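Local atomic coordinates of GTP pyrophosphokinase YjbM (Bacillus subtilis, PDB entry 5DEC), a protein that transfers pyrophosphate from ATP to GDP or GTP, making the alarmone (p)ppGpp of the bacterial stringent response, and works as an allosterically activated homotetramer. Residues W13-L17 / V57-L61; G52-P56 / Q78-G82; I93-K97 / I149-M154; S125-L131 / L144-R150. All coordinates share one frame; numbering follows the deposited sequence.

Starting at the N terminus, helix 11-38 meets helix 57-66 in interaction 1, closing a loop that takes in strand 49-54. Interaction 2 opens inside that loop, at residues 52-56, and closes beyond it at 78-82, so the two cross; they also touch, Ile60 and Leu17 packing on Ile80. Interaction 3 begins later, on helix 90-102, and closes where strand 139-151 runs into helix 152-167. Between its two ends lies interaction 4, the hairpin of strands 126-136 and 139-151, which shares Ile149 and Arg150 with it. Interactions 2 and 4 belong to one mixed sheet, joined where Ala81 meets Glu146; interaction 3 packs a helix on that sheet, and interaction 1 joins two helices next to interaction 2.

Interaction 1: residues W13-L17 / V57-L61; sequences WERFL and VASIL
Trp13 lies across the first turn of helix 57-66, and Val57 sits under its indole. From CB, which only grazes Val57 CG2 at 4.2 Å, the side chain leads into a ring whose five-membered part rests on Val57 CG1. That methyl stands over the face in a CH-pi contact, 3.5 Å from the centroid of the five-membered ring and 13° off its normal. Farther out, along the six-membered ring, the partners change: CZ2 meets Leu61 CD2 at 3.6 Å, while CH2 reaches Ile60 CG2 at 4.0 Å and CZ3 comes near Ile60 CD1. The indole thus spans a full turn of the helix, from Val57 to Leu61. In Val57, CG1 lies anti to the backbone N (chi1 -177°), which sends one methyl under the indole and leaves CG2 for Leu17, whose CD1 it meets at 3.9 Å. Leu17, one turn after Trp13, puts its other methyl, CD2, 3.9 Å from Ile60 CD1, the two side chains running antiparallel alongside each other. No hydrogen bond joins the segments. Ile74, in a loop, also packs on Trp13. With the axes of the two short segments 12.3 Å apart and nearly perpendicular at 86°, this is apolar helix-helix packing that rests the start of helix 11-38 against the helix carrying Ser59, a residue of the ATP site.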
loop_
_atom_site.group_PDB
_atom_site.type_symbol
_atom_site.label_atom_id
_atom_site.label_comp_id
_atom_site.label_asym_id
_atom_site.label_seq_id
_atom_site.Cartn_x
_atom_site.Cartn_y
_atom_site.Cartn_z
ATOM N N TRP B 13 -7.326 -25.054 -2.338
ATOM C CA TRP B 13 -6.234 -24.410 -3.069
ATOM C C TRP B 13 -5.861 -23.095 -2.421
ATOM O O TRP B 13 -4.688 -22.816 -2.189
ATOM C CB TRP B 13 -6.613 -24.132 -4.522
ATOM C CG TRP B 13 -6.267 -25.208 -5.468
ATOM C CD1 TRP B 13 -7.122 -26.067 -6.086
ATOM C CD2 TRP B 13 -4.954 -25.554 -5.910
ATOM N NE1 TRP B 13 -6.420 -26.926 -6.896
ATOM C CE2 TRP B 13 -5.086 -26.632 -6.804
ATOM C CE3 TRP B 13 -3.676 -25.053 -5.638
ATOM C CZ2 TRP B 13 -3.990 -27.218 -7.429
ATOM C CZ3 TRP B 13 -2.589 -25.638 -6.257
ATOM C CH2 TRP B 13 -2.753 -26.710 -7.141
ATOM N N GLU B 14 -6.876 -22.289 -2.133
ATOM C CA GLU B 14 -6.650 -20.955 -1.615
ATOM C C GLU B 14 -6.099 -21.040 -0.201
ATOM O O GLU B 14 -5.346 -20.171 0.231
ATOM C CB GLU B 14 -7.952 -20.147 -1.649
ATOM C CG GLU B 14 -7.796 -18.687 -2.055
ATOM C CD GLU B 14 -7.157 -18.496 -3.422
ATOM O OE1 GLU B 14 -7.268 -19.396 -4.285
ATOM O OE2 GLU B 14 -6.547 -17.427 -3.635
ATOM N N ARG B 15 -6.428 -22.125 0.492
ATOM C CA ARG B 15 -5.858 -22.379 1.803
ATOM C C ARG B 15 -4.407 -22.865 1.658
ATOM O O ARG B 15 -3.558 -22.537 2.484
ATOM C CB ARG B 15 -6.736 -23.382 2.580
ATOM C CG ARG B 15 -6.019 -24.509 3.307
ATOM C CD ARG B 15 -7.009 -25.606 3.738
ATOM N NE ARG B 15 -8.158 -25.054 4.464
ATOM C CZ ARG B 15 -9.432 -25.301 4.168
ATOM N NH1 ARG B 15 -9.745 -26.116 3.165
ATOM N NH2 ARG B 15 -10.399 -24.739 4.884
ATOM N N PHE B 16 -4.125 -23.615 0.594
ATOM C CA PHE B 16 -2.766 -24.083 0.286
ATOM C C PHE B 16 -1.822 -22.926 -0.066
ATOM O O PHE B 16 -0.627 -22.979 0.204
ATOM C CB PHE B 16 -2.810 -25.075 -0.881
ATOM C CG PHE B 16 -1.454 -25.456 -1.434
ATOM C CD1 PHE B 16 -0.631 -26.339 -0.754
ATOM C CD2 PHE B 16 -1.025 -24.960 -2.657
ATOM C CE1 PHE B 16 0.605 -26.691 -1.265
ATOM C CE2 PHE B 16 0.208 -25.313 -3.174
ATOM C CZ PHE B 16 1.023 -26.180 -2.476
ATOM N N LEU B 17 -2.364 -21.894 -0.689
ATOM C CA LEU B 17 -1.545 -20.804 -1.203
ATOM C C LEU B 17 -1.314 -19.687 -0.191
ATOM O O LEU B 17 -0.448 -18.830 -0.395
ATOM C CB LEU B 17 -2.195 -20.230 -2.458
ATOM C CG LEU B 17 -2.261 -21.184 -3.654
ATOM C CD1 LEU B 17 -2.952 -20.494 -4.808
ATOM C CD2 LEU B 17 -0.866 -21.636 -4.080
ATOM N N VAL B 57 -3.593 -20.734 -9.775
ATOM C CA VAL B 57 -3.861 -22.164 -9.703
ATOM C C VAL B 57 -3.794 -22.851 -11.073
ATOM O O VAL B 57 -3.214 -23.930 -11.208
ATOM C CB VAL B 57 -5.232 -22.414 -9.062
ATOM C CG1 VAL B 57 -5.484 -23.902 -8.918
ATOM C CG2 VAL B 57 -5.293 -21.741 -7.707
ATOM N N ALA B 58 -4.386 -22.214 -12.078
ATOM C CA ALA B 58 -4.353 -22.712 -13.450
ATOM C C ALA B 58 -2.915 -22.911 -13.918
ATOM O O ALA B 58 -2.573 -23.934 -14.520
ATOM C CB ALA B 58 -5.088 -21.760 -14.381
ATOM N N SER B 59 -2.080 -21.912 -13.654
ATOM C CA SER B 59 -0.709 -21.940 -14.126
ATOM C C SER B 59 0.105 -22.968 -13.348
ATOM O O SER B 59 1.048 -23.542 -13.886
ATOM C CB SER B 59 -0.078 -20.552 -14.011
ATOM O OG SER B 59 1.312 -20.611 -14.289
ATOM N N ILE B 60 -0.262 -23.204 -12.087
ATOM C CA ILE B 60 0.378 -24.252 -11.293
ATOM C C ILE B 60 0.046 -25.618 -11.888
ATOM O O ILE B 60 0.939 -26.434 -12.121
ATOM C CB ILE B 60 -0.059 -24.229 -9.805
ATOM C CG1 ILE B 60 0.419 -22.954 -9.111
ATOM C CG2 ILE B 60 0.532 -25.420 -9.064
ATOM C CD1 ILE B 60 -0.058 -22.837 -7.668
ATOM N N LEU B 61 -1.246 -25.861 -12.111
ATOM C CA LEU B 61 -1.715 -27.113 -12.712
ATOM C C LEU B 61 -1.111 -27.340 -14.100
ATOM O O LEU B 61 -0.603 -28.426 -14.384
ATOM C CB LEU B 61 -3.246 -27.139 -12.782
ATOM C CG LEU B 61 -3.997 -27.222 -11.448
ATOM C CD1 LEU B 61 -5.491 -27.000 -11.641
ATOM C CD2 LEU B 61 -3.743 -28.556 -10.754
#

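Interaction 2: residues G52-P56 / Q78-G82; sequences GRVKP and QDIAG
In the ATP site of the synthetase, Lys55 reaches across to Asp79, which binds magnesium, just beyond the end of a short antiparallel strand pair. Lys55 NZ makes a salt bridge to Asp79 OD2 at 2.7 Å, arriving from above the carboxylate plane, 37° out of it. The lysine chain departs somewhat from extended at chi3 (-149°) on its way, its CD passing 3.8 Å from Asp79 O. The other carboxylate oxygen, OD1, is paired with Lys63 on helix 57-66, so two ammonium groups hold the acid, one at each oxygen. Behind this pair, strand 49-54 forms an edge of the mixed five-stranded sheet within the chain and runs antiparallel to strand 81-87. Arg53 and Gly82 make a hydrogen-bonded pair, Arg53 N to Gly82 O and Gly82 N to Arg53 O, both 2.9 Å. Val54 faces Ala81 as the non-hydrogen-bonded pair, their side chains on the side where helix 11-38 packs. Past the last bridge, Lys55 N still donates to Ile80 O at 2.8 Å, nearly straight at 169°, which fixes the backbone from which the lysine sets out. The same carbonyl oxygen receives a CA-H...O contact from Val54 CA at 3.3 Å.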
loop_
_atom_site.group_PDB
_atom_site.type_symbol
_atom_site.label_atom_id
_atom_site.label_comp_id
_atom_site.label_asym_id
_atom_site.label_seq_id
_atom_site.Cartn_x
_atom_site.Cartn_y
_atom_site.Cartn_z
ATOM N N GLY B 52 6.456 -9.047 -6.768
ATOM C CA GLY B 52 6.257 -10.402 -6.301
ATOM C C GLY B 52 4.887 -10.920 -6.686
ATOM O O GLY B 52 3.940 -10.153 -6.862
ATOM N N ARG B 53 4.794 -12.229 -6.829
ATOM C CA ARG B 53 3.606 -12.862 -7.369
ATOM C C ARG B 53 3.519 -14.313 -6.903
ATOM O O ARG B 53 4.533 -15.027 -6.874
ATOM C CB ARG B 53 3.639 -12.736 -8.908
ATOM C CG ARG B 53 3.227 -13.952 -9.689
ATOM C CD ARG B 53 1.736 -14.146 -9.699
ATOM N NE ARG B 53 0.990 -13.190 -10.500
ATOM C CZ ARG B 53 0.765 -13.342 -11.799
ATOM N NH1 ARG B 53 1.248 -14.404 -12.436
ATOM N NH2 ARG B 53 0.064 -12.431 -12.456
ATOM N N VAL B 54 2.315 -14.754 -6.534
ATOM C CA VAL B 54 2.049 -16.180 -6.356
ATOM C C VAL B 54 1.363 -16.714 -7.609
ATOM O O VAL B 54 0.418 -16.109 -8.107
ATOM C CB VAL B 54 1.182 -16.464 -5.101
ATOM C CG1 VAL B 54 0.725 -17.924 -5.073
ATOM C CG2 VAL B 54 1.952 -16.121 -3.856
ATOM N N LYS B 55 1.837 -17.855 -8.096
ATOM C CA LYS B 55 1.332 -18.442 -9.331
ATOM C C LYS B 55 -0.159 -18.774 -9.257
ATOM O O LYS B 55 -0.612 -19.387 -8.293
ATOM C CB LYS B 55 2.118 -19.713 -9.644
ATOM C CG LYS B 55 2.391 -19.946 -11.110
ATOM C CD LYS B 55 3.653 -20.768 -11.316
ATOM C CE LYS B 55 4.343 -20.393 -12.617
ATOM N NZ LYS B 55 5.356 -21.412 -13.016
ATOM N N PRO B 56 -0.934 -18.347 -10.268
ATOM C CA PRO B 56 -2.355 -18.708 -10.297
ATOM C C PRO B 56 -2.523 -20.228 -10.374
ATOM O O PRO B 56 -1.680 -20.911 -10.952
ATOM C CB PRO B 56 -2.876 -18.009 -11.560
ATOM C CG PRO B 56 -1.881 -16.926 -11.846
ATOM C CD PRO B 56 -0.559 -17.462 -11.384
ATOM N N GLN B 78 9.313 -24.946 -7.316
ATOM C CA GLN B 78 10.175 -23.927 -6.742
ATOM C C GLN B 78 9.659 -22.508 -6.937
ATOM O O GLN B 78 10.164 -21.579 -6.309
ATOM C CB GLN B 78 11.566 -24.028 -7.347
ATOM C CG GLN B 78 12.310 -25.275 -6.960
ATOM C CD GLN B 78 13.693 -25.294 -7.555
ATOM O OE1 GLN B 78 13.925 -24.724 -8.626
ATOM N NE2 GLN B 78 14.626 -25.947 -6.870
ATOM N N ASP B 79 8.682 -22.330 -7.821
ATOM C CA ASP B 79 8.273 -20.979 -8.197
ATOM C C ASP B 79 6.781 -20.720 -8.029
ATOM O O ASP B 79 6.218 -19.849 -8.689
ATOM C CB ASP B 79 8.666 -20.701 -9.643
ATOM C CG ASP B 79 7.968 -21.624 -10.616
ATOM O OD1 ASP B 79 7.639 -22.765 -10.229
ATOM O OD2 ASP B 79 7.738 -21.203 -11.765
ATOM N N ILE B 80 6.148 -21.446 -7.119
ATOM C CA ILE B 80 4.787 -21.124 -6.744
ATOM C C ILE B 80 4.787 -19.701 -6.209
ATOM O O ILE B 80 3.932 -18.880 -6.575
ATOM C CB ILE B 80 4.247 -22.124 -5.716
ATOM C CG1 ILE B 80 4.133 -23.501 -6.370
ATOM C CG2 ILE B 80 2.891 -21.676 -5.184
ATOM C CD1 ILE B 80 3.885 -24.620 -5.390
ATOM N N ALA B 81 5.773 -19.403 -5.366
ATOM C CA ALA B 81 6.010 -18.037 -4.916
ATOM C C ALA B 81 7.208 -17.467 -5.666
ATOM O O ALA B 81 8.242 -18.140 -5.800
ATOM C CB ALA B 81 6.252 -18.005 -3.425
ATOM N N GLY B 82 7.087 -16.241 -6.164
ATOM C CA GLY B 82 8.197 -15.652 -6.907
ATOM C C GLY B 82 8.368 -14.166 -6.665
ATOM O O GLY B 82 7.391 -13.431 -6.521
#

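Interaction 3: residues I93-K97 / I149-M154; sequences IQIVK and IRTLAM
The packing of helix 90-102 on the mixed sheet of the synthetase fold centres on Ile93 and Ile149, in a buried apolar layer where strand 139-151 gives way to helix 152-167. The short axes of helix 93-97 and strand 149-151 run nearly antiparallel, 9.0 Å apart. Ile93 CG2 meets Ile149 CG2 at 3.9 Å as the side chains pass in opposite directions. The far end of Ile149 takes the next turn of the helix: with CG1 anti to the carbonyl carbon, CD1 reaches Lys97 CG at 3.7 Å and Val96 CG1 at 3.9 Å. Only the aliphatic part of Lys97 takes part here; a bend at chi3 (51°) carries the chain off, and NZ bonds to Gln94 OE1 instead. Ile93 CD1 points beyond the strand end, touching Thr151 CG2 at 4.0 Å and Met154 SD at 4.2 Å. Thr151 N-caps helix 152-167, forming a capping box with Met154, and its OG1 is also hydrogen-bonded to Asp191 of helix 174-202. The box has two bonds: Met154 N donates to Thr151 OG1 at 3.2 Å, and in return Thr151 N points at Met154 SD, a weak bond of 3.3 Å but straight, at 171°.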
loop_
_atom_site.group_PDB
_atom_site.type_symbol
_atom_site.label_atom_id
_atom_site.label_comp_id
_atom_site.label_asym_id
_atom_site.label_seq_id
_atom_site.Cartn_x
_atom_site.Cartn_y
_atom_site.Cartn_z
ATOM N N ILE B 93 23.628 -6.593 -10.359
ATOM C CA ILE B 93 23.098 -7.932 -10.129
ATOM C C ILE B 93 23.997 -8.737 -9.182
ATOM O O ILE B 93 23.515 -9.353 -8.244
ATOM C CB ILE B 93 22.896 -8.669 -11.454
ATOM C CG1 ILE B 93 21.786 -7.965 -12.231
ATOM C CG2 ILE B 93 22.502 -10.125 -11.226
ATOM C CD1 ILE B 93 21.593 -8.485 -13.611
ATOM N N GLN B 94 25.307 -8.673 -9.395
ATOM C CA GLN B 94 26.247 -9.370 -8.531
ATOM C C GLN B 94 26.168 -8.813 -7.110
ATOM O O GLN B 94 26.282 -9.562 -6.147
ATOM C CB GLN B 94 27.676 -9.255 -9.087
ATOM C CG GLN B 94 28.727 -10.013 -8.279
ATOM C CD GLN B 94 28.469 -11.509 -8.220
ATOM O OE1 GLN B 94 27.920 -12.100 -9.153
ATOM N NE2 GLN B 94 28.857 -12.131 -7.109
ATOM N N ILE B 95 25.961 -7.504 -6.990
ATOM C CA ILE B 95 25.838 -6.868 -5.688
ATOM C C ILE B 95 24.605 -7.377 -4.942
ATOM O O ILE B 95 24.701 -7.762 -3.779
ATOM C CB ILE B 95 25.772 -5.328 -5.832
ATOM C CG1 ILE B 95 27.131 -4.793 -6.312
ATOM C CG2 ILE B 95 25.389 -4.678 -4.514
ATOM C CD1 ILE B 95 27.144 -3.318 -6.610
ATOM N N VAL B 96 23.469 -7.453 -5.631
ATOM C CA VAL B 96 22.240 -7.931 -5.003
ATOM C C VAL B 96 22.383 -9.403 -4.623
ATOM O O VAL B 96 21.994 -9.817 -3.514
ATOM C CB VAL B 96 21.002 -7.736 -5.926
ATOM C CG1 VAL B 96 19.771 -8.389 -5.318
ATOM C CG2 VAL B 96 20.752 -6.252 -6.181
ATOM N N LYS B 97 22.956 -10.183 -5.527
ATOM C CA LYS B 97 23.230 -11.592 -5.263
ATOM C C LYS B 97 23.987 -11.773 -3.954
ATOM O O LYS B 97 23.641 -12.618 -3.125
ATOM C CB LYS B 97 24.059 -12.203 -6.390
ATOM C CG LYS B 97 23.298 -12.647 -7.613
ATOM C CD LYS B 97 24.270 -13.137 -8.693
ATOM C CE LYS B 97 25.250 -14.158 -8.138
ATOM N NZ LYS B 97 26.195 -14.647 -9.188
ATOM N N ILE B 149 16.756 -11.976 -10.512
ATOM C CA ILE B 149 17.377 -10.663 -10.540
ATOM C C ILE B 149 17.638 -10.306 -12.021
ATOM O O ILE B 149 18.233 -11.095 -12.740
ATOM C CB ILE B 149 18.676 -10.649 -9.737
ATOM C CG1 ILE B 149 18.481 -11.415 -8.408
ATOM C CG2 ILE B 149 19.167 -9.192 -9.497
ATOM C CD1 ILE B 149 19.772 -11.559 -7.624
ATOM N N ARG B 150 17.182 -9.135 -12.454
ATOM C CA ARG B 150 17.221 -8.751 -13.866
ATOM C C ARG B 150 17.551 -7.294 -14.009
ATOM O O ARG B 150 17.171 -6.506 -13.159
ATOM C CB ARG B 150 15.857 -8.983 -14.536
ATOM C CG ARG B 150 15.299 -10.382 -14.483
ATOM C CD ARG B 150 13.869 -10.364 -14.989
ATOM N NE ARG B 150 13.356 -11.696 -15.269
ATOM C CZ ARG B 150 12.148 -11.933 -15.756
ATOM N NH1 ARG B 150 11.333 -10.920 -16.018
ATOM N NH2 ARG B 150 11.766 -13.176 -16.009
ATOM N N THR B 151 18.203 -6.900 -15.102
ATOM C CA THR B 151 18.230 -5.475 -15.411
ATOM C C THR B 151 16.859 -5.075 -15.919
ATOM O O THR B 151 16.045 -5.935 -16.265
ATOM C CB THR B 151 19.295 -5.080 -16.469
ATOM O OG1 THR B 151 19.028 -5.780 -17.689
ATOM C CG2 THR B 151 20.710 -5.437 -15.994
ATOM N N LEU B 152 16.613 -3.770 -15.954
ATOM C CA LEU B 152 15.387 -3.219 -16.500
ATOM C C LEU B 152 15.146 -3.698 -17.941
ATOM O O LEU B 152 14.023 -4.054 -18.307
ATOM C CB LEU B 152 15.435 -1.684 -16.448
ATOM C CG LEU B 152 15.488 -1.044 -15.046
ATOM C CD1 LEU B 152 15.802 0.465 -15.092
ATOM C CD2 LEU B 152 14.188 -1.291 -14.309
ATOM N N ALA B 153 16.201 -3.684 -18.750
ATOM C CA ALA B 153 16.105 -4.052 -20.155
ATOM C C ALA B 153 15.825 -5.545 -20.338
ATOM O O ALA B 153 15.018 -5.931 -21.182
ATOM C CB ALA B 153 17.388 -3.654 -20.882
ATOM N N MET B 154 16.503 -6.383 -19.548
ATOM C CA MET B 154 16.205 -7.822 -19.476
ATOM C C MET B 154 14.750 -8.068 -19.088
ATOM O O MET B 154 14.082 -8.948 -19.630
ATOM C CB MET B 154 17.097 -8.498 -18.426
ATOM C CG MET B 154 18.563 -8.548 -18.773
ATOM S SD MET B 154 19.600 -8.862 -17.319
ATOM C CE MET B 154 18.949 -10.301 -16.611
#

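Interaction 4: residues S125-L131 / L144-R150; sequences SYHLVVL and LVEIQIR
Gln148 OE1, in the hairpin of strands 126-136 and 139-151, is gripped by Ser125, just before the first strand, and by Arg150 on its own strand. Ser125 OG donates to it at 2.8 Å, tilted 25° from the carbonyl plane, and Arg150 adds two weak bonds through NE and NH2; the arginine's stronger partner is Asn155, on helix 152-167. At the other end of the amide, Gln148 NE2 donates to Glu146 OE1 at 2.9 Å from above the carboxylate plane. Held at both ends, the amide is fixed in rotation and lies stacked on one face of the His127 ring, their planes 28° apart, with CG making a CH-pi contact 3.8 Å from the ring centroid. His127 binds the product and Glu146 is the probable proton acceptor, so Gln148 probably helps to position two residues of the active site; His127 NE2 is hydrogen-bonded to the hydroxyl of Tyr123. Beneath them the antiparallel backbones alternate between hydrogen-bonded pairs, such as Leu128 with Ile147, and non-hydrogen-bonded ones, such as Val129 with Glu146. Tyr126, Leu128, Val130, Val145, Ile147 and Ile149 form the opposite face, where Tyr126 and Leu128 pack on helix 90-102. There Leu128 CD1 rests 3.9 Å from Ile147 CB, and Tyr126 CD2 lies 3.7 Å from Ile149 CD1.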
loop_
_atom_site.group_PDB
_atom_site.type_symbol
_atom_site.label_atom_id
_atom_site.label_comp_id
_atom_site.label_asym_id
_atom_site.label_seq_id
_atom_site.Cartn_x
_atom_site.Cartn_y
_atom_site.Cartn_z
ATOM N N SER B 125 18.471 -13.546 -17.319
ATOM C CA SER B 125 17.983 -13.433 -15.931
ATOM C C SER B 125 18.839 -14.267 -14.976
ATOM O O SER B 125 19.354 -15.321 -15.349
ATOM C CB SER B 125 16.512 -13.867 -15.823
ATOM O OG SER B 125 15.971 -13.632 -14.529
ATOM N N TYR B 126 19.026 -13.785 -13.752
ATOM C CA TYR B 126 19.644 -14.627 -12.735
ATOM C C TYR B 126 18.580 -15.177 -11.791
ATOM O O TYR B 126 17.758 -14.417 -11.284
ATOM C CB TYR B 126 20.681 -13.848 -11.946
ATOM C CG TYR B 126 21.291 -14.640 -10.818
ATOM C CD1 TYR B 126 22.374 -15.476 -11.041
ATOM C CD2 TYR B 126 20.779 -14.552 -9.522
ATOM C CE1 TYR B 126 22.938 -16.199 -10.008
ATOM C CE2 TYR B 126 21.333 -15.274 -8.488
ATOM C CZ TYR B 126 22.413 -16.093 -8.737
ATOM O OH TYR B 126 22.974 -16.805 -7.705
ATOM N N HIS B 127 18.612 -16.480 -11.525
ATOM C CA HIS B 127 17.635 -17.077 -10.628
ATOM C C HIS B 127 18.284 -17.612 -9.365
ATOM O O HIS B 127 19.370 -18.204 -9.404
ATOM C CB HIS B 127 16.885 -18.235 -11.299
ATOM C CG HIS B 127 16.099 -17.853 -12.506
ATOM N ND1 HIS B 127 15.084 -18.639 -13.008
ATOM C CD2 HIS B 127 16.149 -16.757 -13.310
ATOM C CE1 HIS B 127 14.560 -18.062 -14.073
ATOM N NE2 HIS B 127 15.192 -16.914 -14.274
ATOM N N LEU B 128 17.614 -17.410 -8.236
ATOM C CA LEU B 128 17.933 -18.222 -7.072
ATOM C C LEU B 128 16.654 -18.639 -6.355
ATOM O O LEU B 128 15.593 -18.055 -6.554
ATOM C CB LEU B 128 18.895 -17.504 -6.135
ATOM C CG LEU B 128 18.570 -16.159 -5.522
ATOM C CD1 LEU B 128 17.858 -16.332 -4.211
ATOM C CD2 LEU B 128 19.879 -15.446 -5.297
ATOM N N VAL B 129 16.761 -19.667 -5.531
ATOM C CA VAL B 129 15.615 -20.173 -4.801
ATOM C C VAL B 129 15.969 -20.149 -3.327
ATOM O O VAL B 129 17.019 -20.650 -2.955
ATOM C CB VAL B 129 15.266 -21.611 -5.213
ATOM C CG1 VAL B 129 14.085 -22.100 -4.404
ATOM C CG2 VAL B 129 14.976 -21.689 -6.724
ATOM N N VAL B 130 15.109 -19.575 -2.492
ATOM C CA VAL B 130 15.386 -19.540 -1.061
ATOM C C VAL B 130 14.373 -20.365 -0.295
ATOM O O VAL B 130 13.238 -20.567 -0.747
ATOM C CB VAL B 130 15.363 -18.090 -0.474
ATOM C CG1 VAL B 130 16.329 -17.169 -1.204
ATOM C CG2 VAL B 130 13.960 -17.510 -0.513
ATOM N N LEU B 131 14.785 -20.834 0.877
ATOM C CA LEU B 131 13.864 -21.502 1.771
ATOM C C LEU B 131 13.519 -20.522 2.894
ATOM O O LEU B 131 14.378 -20.173 3.710
ATOM C CB LEU B 131 14.488 -22.793 2.309
ATOM C CG LEU B 131 13.549 -23.753 3.042
ATOM C CD1 LEU B 131 12.480 -24.247 2.087
ATOM C CD2 LEU B 131 14.335 -24.943 3.642
ATOM N N LEU B 144 9.386 -22.544 -0.281
ATOM C CA LEU B 144 10.293 -22.243 -1.376
ATOM C C LEU B 144 9.814 -20.994 -2.072
ATOM O O LEU B 144 8.617 -20.833 -2.322
ATOM C CB LEU B 144 10.364 -23.403 -2.361
ATOM C CG LEU B 144 11.021 -24.652 -1.810
ATOM C CD1 LEU B 144 10.773 -25.830 -2.738
ATOM C CD2 LEU B 144 12.510 -24.370 -1.645
ATOM N N VAL B 145 10.747 -20.087 -2.337
ATOM C CA VAL B 145 10.445 -18.849 -3.039
ATOM C C VAL B 145 11.507 -18.628 -4.097
ATOM O O VAL B 145 12.702 -18.611 -3.779
ATOM C CB VAL B 145 10.434 -17.628 -2.102
ATOM C CG1 VAL B 145 10.061 -16.377 -2.874
ATOM C CG2 VAL B 145 9.471 -17.856 -0.901
ATOM N N GLU B 146 11.088 -18.459 -5.344
ATOM C CA GLU B 146 12.047 -18.145 -6.402
ATOM C C GLU B 146 12.305 -16.641 -6.440
ATOM O O GLU B 146 11.373 -15.844 -6.410
ATOM C CB GLU B 146 11.541 -18.601 -7.765
ATOM C CG GLU B 146 12.510 -18.263 -8.893
ATOM C CD GLU B 146 11.892 -18.498 -10.265
ATOM O OE1 GLU B 146 11.209 -17.574 -10.764
ATOM O OE2 GLU B 146 12.064 -19.602 -10.820
ATOM N N ILE B 147 13.570 -16.248 -6.490
ATOM C CA ILE B 147 13.904 -14.836 -6.625
ATOM C C ILE B 147 14.700 -14.672 -7.923
ATOM O O ILE B 147 15.744 -15.294 -8.085
ATOM C CB ILE B 147 14.758 -14.307 -5.467
ATOM C CG1 ILE B 147 14.079 -14.537 -4.113
ATOM C CG2 ILE B 147 15.063 -12.807 -5.686
ATOM C CD1 ILE B 147 14.890 -14.020 -2.941
ATOM N N GLN B 148 14.198 -13.876 -8.856
ATOM C CA GLN B 148 14.972 -13.562 -10.064
ATOM C C GLN B 148 15.548 -12.160 -9.980
ATOM O O GLN B 148 14.930 -11.268 -9.405
ATOM C CB GLN B 148 14.129 -13.680 -11.327
ATOM C CG GLN B 148 13.467 -15.026 -11.542
ATOM C CD GLN B 148 12.906 -15.149 -12.954
ATOM O OE1 GLN B 148 13.384 -14.488 -13.881
ATOM N NE2 GLN B 148 11.859 -15.947 -13.110
ATOM N N ILE B 149 16.756 -11.976 -10.512
ATOM C CA ILE B 149 17.377 -10.663 -10.540
ATOM C C ILE B 149 17.638 -10.306 -12.021
ATOM O O ILE B 149 18.233 -11.095 -12.740
ATOM C CB ILE B 149 18.676 -10.649 -9.737
ATOM C CG1 ILE B 149 18.481 -11.415 -8.408
ATOM C CG2 ILE B 149 19.167 -9.192 -9.497
ATOM C CD1 ILE B 149 19.772 -11.559 -7.624
ATOM N N ARG B 150 17.182 -9.135 -12.454
ATOM C CA ARG B 150 17.221 -8.751 -13.866
ATOM C C ARG B 150 17.551 -7.294 -14.009
ATOM O O ARG B 150 17.171 -6.506 -13.159
ATOM C CB ARG B 150 15.857 -8.983 -14.536
ATOM C CG ARG B 150 15.299 -10.382 -14.483
ATOM C CD ARG B 150 13.869 -10.364 -14.989
ATOM N NE ARG B 150 13.356 -11.696 -15.269
ATOM C CZ ARG B 150 12.148 -11.933 -15.756
ATOM N NH1 ARG B 150 11.333 -10.920 -16.018
ATOM N NH2 ARG B 150 11.766 -13.176 -16.009
#